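Local coordinates for Alpha/beta hydrolase fold protein (Sphaerobacter thermophilus, PDB 3R0V) that probably acts as a hydrolase of the alpha/beta hydrolase fold and is seen with D-malate bound in its pocket, at residues A70-I82 with L100-T112. Numbering follows the deposited sequence. Where two conformers were deposited one is given.
Sequences AVEREIEDLAAII and LSLLAAASGLPIT
I75 CD1 rests against S107 OG, and beside them the E72 carboxylate reaches S107 through water 1, which donates to E72 OE1 and S107 OG. S107 OG and S107 N bind L103 O from opposite faces of its carbonyl plane. R73 grips E76 side-on in a salt bridge, with R73 NE 2.8 Å from E76 OE1 and R73 NH1 bonded to E76 OE2. E76 CD lies in the guanidinium plane, at its edge, but the carboxylate is tilted against that plane.

I75 fills the centre. With chi1 at -65°, I75 CG1 lies beside the backbone N and passes 4.0 Å from L100 CD1. The other branch, I75 CG2, is 4.0 Å from L109 CD1. L109 CD1 also lies 3.6 Å from I75 O, against the helix backbone. With an alanine at this position the branches against L100, L109 and S107 are gone, which is likely to open a gap at the middle of the crossing. L78 CD2 touches A104 CB at 3.7 Å, and I82 CD1 meets I111 CG1 at 3.8 Å.

Helices 71-82 and 100-106 cross at -80°. Helix 96-106, which starts within the probable nucleophile elbow, ends in a Schellman motif at G108. L78 also rests on strand 25-29, helix 185-192 touches V71 and L100, and helix 199-202 touches L103.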
# COMPACT_ATOMS: atom_id res chain seq x y z
N ALA A 70 -1.62 14.82 -6.86
CA ALA A 70 -1.55 14.03 -8.08
C ALA A 70 -0.82 12.75 -7.72
O ALA A 70 0.06 12.75 -6.87
CB ALA A 70 -0.79 14.78 -9.18
N VAL A 71 -1.21 11.65 -8.37
CA VAL A 71 -0.53 10.38 -8.15
C VAL A 71 0.97 10.53 -8.43
O VAL A 71 1.80 9.97 -7.71
CB VAL A 71 -1.15 9.23 -8.99
CG1 VAL A 71 -0.40 7.92 -8.77
CG2 VAL A 71 -2.63 9.06 -8.66
N GLU A 72 1.33 11.32 -9.45
CA GLU A 72 2.73 11.54 -9.77
C GLU A 72 3.52 12.10 -8.58
O GLU A 72 4.71 11.80 -8.43
CB GLU A 72 2.86 12.46 -10.99
CG GLU A 72 4.26 12.49 -11.60
CD GLU A 72 4.56 11.25 -12.43
OE1 GLU A 72 3.60 10.57 -12.88
OE2 GLU A 72 5.75 10.95 -12.63
N ARG A 73 2.87 12.90 -7.74
CA ARG A 73 3.57 13.42 -6.57
C ARG A 73 3.95 12.29 -5.62
O ARG A 73 5.02 12.34 -5.03
CB ARG A 73 2.74 14.48 -5.82
CG ARG A 73 2.33 15.69 -6.65
CD ARG A 73 3.53 16.56 -7.05
NE ARG A 73 4.12 16.11 -8.31
CZ ARG A 73 3.59 16.33 -9.50
NH1 ARG A 73 4.21 15.89 -10.59
NH2 ARG A 73 2.43 16.98 -9.62
N GLU A 74 3.08 11.29 -5.45
CA GLU A 74 3.43 10.18 -4.56
C GLU A 74 4.49 9.24 -5.16
O GLU A 74 5.28 8.65 -4.42
CB GLU A 74 2.19 9.39 -4.12
CG GLU A 74 1.22 10.26 -3.33
CD GLU A 74 0.41 9.46 -2.32
OE1 GLU A 74 -0.71 9.03 -2.65
OE2 GLU A 74 0.91 9.24 -1.21
N ILE A 75 4.52 9.13 -6.48
CA ILE A 75 5.62 8.42 -7.13
C ILE A 75 6.93 9.18 -6.86
O ILE A 75 7.95 8.57 -6.53
CB ILE A 75 5.36 8.26 -8.63
CG1 ILE A 75 4.15 7.35 -8.85
CG2 ILE A 75 6.59 7.69 -9.35
CD1 ILE A 75 3.70 7.27 -10.31
N GLU A 76 6.89 10.51 -6.95
CA GLU A 76 8.06 11.32 -6.65
C GLU A 76 8.46 11.20 -5.18
O GLU A 76 9.65 11.20 -4.85
CB GLU A 76 7.80 12.78 -7.05
CG GLU A 76 7.68 12.96 -8.56
CD GLU A 76 7.03 14.27 -8.98
OE1 GLU A 76 6.74 15.13 -8.11
OE2 GLU A 76 6.80 14.44 -10.19
N ASP A 77 7.47 11.08 -4.29
CA ASP A 77 7.79 10.87 -2.88
C ASP A 77 8.58 9.56 -2.71
O ASP A 77 9.59 9.51 -2.01
CB ASP A 77 6.53 10.82 -1.99
CG ASP A 77 5.75 12.12 -1.98
OD1 ASP A 77 6.32 13.20 -2.25
OD2 ASP A 77 4.54 12.07 -1.68
N LEU A 78 8.07 8.50 -3.32
CA LEU A 78 8.74 7.21 -3.24
C LEU A 78 10.14 7.30 -3.87
O LEU A 78 11.10 6.74 -3.33
CB LEU A 78 7.88 6.13 -3.90
CG LEU A 78 8.49 4.73 -3.94
CD1 LEU A 78 8.92 4.27 -2.55
CD2 LEU A 78 7.47 3.74 -4.55
N ALA A 79 10.27 8.02 -4.97
CA ALA A 79 11.60 8.22 -5.57
C ALA A 79 12.58 8.88 -4.58
O ALA A 79 13.75 8.48 -4.49
CB ALA A 79 11.49 9.03 -6.85
N ALA A 80 12.10 9.87 -3.83
CA ALA A 80 12.94 10.54 -2.84
C ALA A 80 13.35 9.60 -1.73
O ALA A 80 14.48 9.65 -1.24
CB ALA A 80 12.21 11.77 -2.27
N ILE A 81 12.43 8.73 -1.32
CA ILE A 81 12.73 7.75 -0.28
C ILE A 81 13.71 6.67 -0.77
O ILE A 81 14.60 6.25 -0.02
CB ILE A 81 11.41 7.13 0.27
CG1 ILE A 81 10.60 8.22 0.99
CG2 ILE A 81 11.70 5.94 1.17
CD1 ILE A 81 11.30 8.82 2.19
N ILE A 82 13.54 6.21 -2.00
CA ILE A 82 14.51 5.28 -2.57
C ILE A 82 15.90 5.95 -2.63
O ILE A 82 16.91 5.29 -2.40
CB ILE A 82 14.05 4.73 -3.94
CG1 ILE A 82 12.81 3.85 -3.75
CG2 ILE A 82 15.16 3.89 -4.61
CD1 ILE A 82 12.11 3.52 -5.03
N LEU A 100 0.53 1.73 -5.73
CA LEU A 100 1.47 2.82 -5.90
C LEU A 100 2.85 2.29 -6.31
O LEU A 100 3.50 2.85 -7.20
CB LEU A 100 1.57 3.64 -4.61
CG LEU A 100 2.57 4.80 -4.56
CD1 LEU A 100 2.27 5.81 -5.64
CD2 LEU A 100 2.52 5.44 -3.17
N SER A 101 3.27 1.21 -5.67
CA SER A 101 4.57 0.60 -5.96
C SER A 101 4.63 0.06 -7.38
O SER A 101 5.66 0.21 -8.07
CB SER A 101 4.91 -0.48 -4.95
OG SER A 101 4.99 0.05 -3.64
N LEU A 102 3.55 -0.58 -7.83
CA LEU A 102 3.47 -1.09 -9.20
C LEU A 102 3.51 0.06 -10.21
O LEU A 102 4.22 -0.02 -11.21
CB LEU A 102 2.22 -1.96 -9.40
CG LEU A 102 2.26 -3.31 -8.67
CD1 LEU A 102 0.86 -3.83 -8.39
CD2 LEU A 102 3.04 -4.33 -9.50
N LEU A 103 2.75 1.12 -9.95
CA LEU A 103 2.81 2.30 -10.81
C LEU A 103 4.23 2.87 -10.86
O LEU A 103 4.71 3.26 -11.92
CB LEU A 103 1.83 3.36 -10.33
CG LEU A 103 0.34 3.00 -10.45
CD1 LEU A 103 -0.46 4.07 -9.74
CD2 LEU A 103 -0.04 2.92 -11.91
N ALA A 104 4.89 2.92 -9.71
CA ALA A 104 6.25 3.47 -9.64
C ALA A 104 7.21 2.61 -10.45
O ALA A 104 8.07 3.12 -11.18
CB ALA A 104 6.71 3.58 -8.19
N ALA A 105 7.07 1.30 -10.33
CA ALA A 105 7.91 0.37 -11.09
C ALA A 105 7.68 0.54 -12.59
O ALA A 105 8.64 0.59 -13.36
CB ALA A 105 7.63 -1.06 -10.66
N ALA A 106 6.42 0.66 -12.99
CA ALA A 106 6.09 0.82 -14.40
C ALA A 106 6.60 2.16 -14.93
O ALA A 106 6.86 2.29 -16.13
CB ALA A 106 4.58 0.71 -14.60
N SER A 107 6.73 3.14 -14.04
CA SER A 107 7.19 4.47 -14.42
C SER A 107 8.70 4.56 -14.50
O SER A 107 9.24 5.59 -14.90
CB SER A 107 6.68 5.52 -13.43
OG SER A 107 5.27 5.57 -13.43
N GLY A 108 9.39 3.49 -14.12
CA GLY A 108 10.84 3.46 -14.24
C GLY A 108 11.66 3.81 -13.01
O GLY A 108 12.86 4.05 -13.13
N LEU A 109 11.05 3.86 -11.83
CA LEU A 109 11.86 4.08 -10.63
C LEU A 109 12.84 2.93 -10.42
O LEU A 109 12.57 1.79 -10.83
CB LEU A 109 11.00 4.25 -9.38
CG LEU A 109 10.16 5.53 -9.25
CD1 LEU A 109 9.74 5.73 -7.81
CD2 LEU A 109 10.89 6.75 -9.76
N PRO A 110 13.97 3.21 -9.74
CA PRO A 110 14.99 2.17 -9.52
C PRO A 110 14.62 1.20 -8.41
O PRO A 110 15.24 1.17 -7.33
CB PRO A 110 16.25 2.99 -9.19
CG PRO A 110 15.73 4.26 -8.62
CD PRO A 110 14.44 4.55 -9.35
N ILE A 111 13.58 0.43 -8.68
CA ILE A 111 13.13 -0.66 -7.82
C ILE A 111 13.72 -1.95 -8.39
O ILE A 111 13.46 -2.31 -9.55
CB ILE A 111 11.58 -0.73 -7.82
CG1 ILE A 111 11.01 0.59 -7.27
CG2 ILE A 111 11.09 -1.90 -6.97
CD1 ILE A 111 9.49 0.71 -7.35
N THR A 112 14.53 -2.64 -7.59
CA THR A 112 15.27 -3.78 -8.12
C THR A 112 14.54 -5.12 -7.97
O THR A 112 14.69 -6.00 -8.80
CB THR A 112 16.67 -3.86 -7.51
OG1 THR A 112 16.56 -3.85 -6.08
CG2 THR A 112 17.50 -2.66 -7.95
O HOH W 1 3.82 8.02 -14.02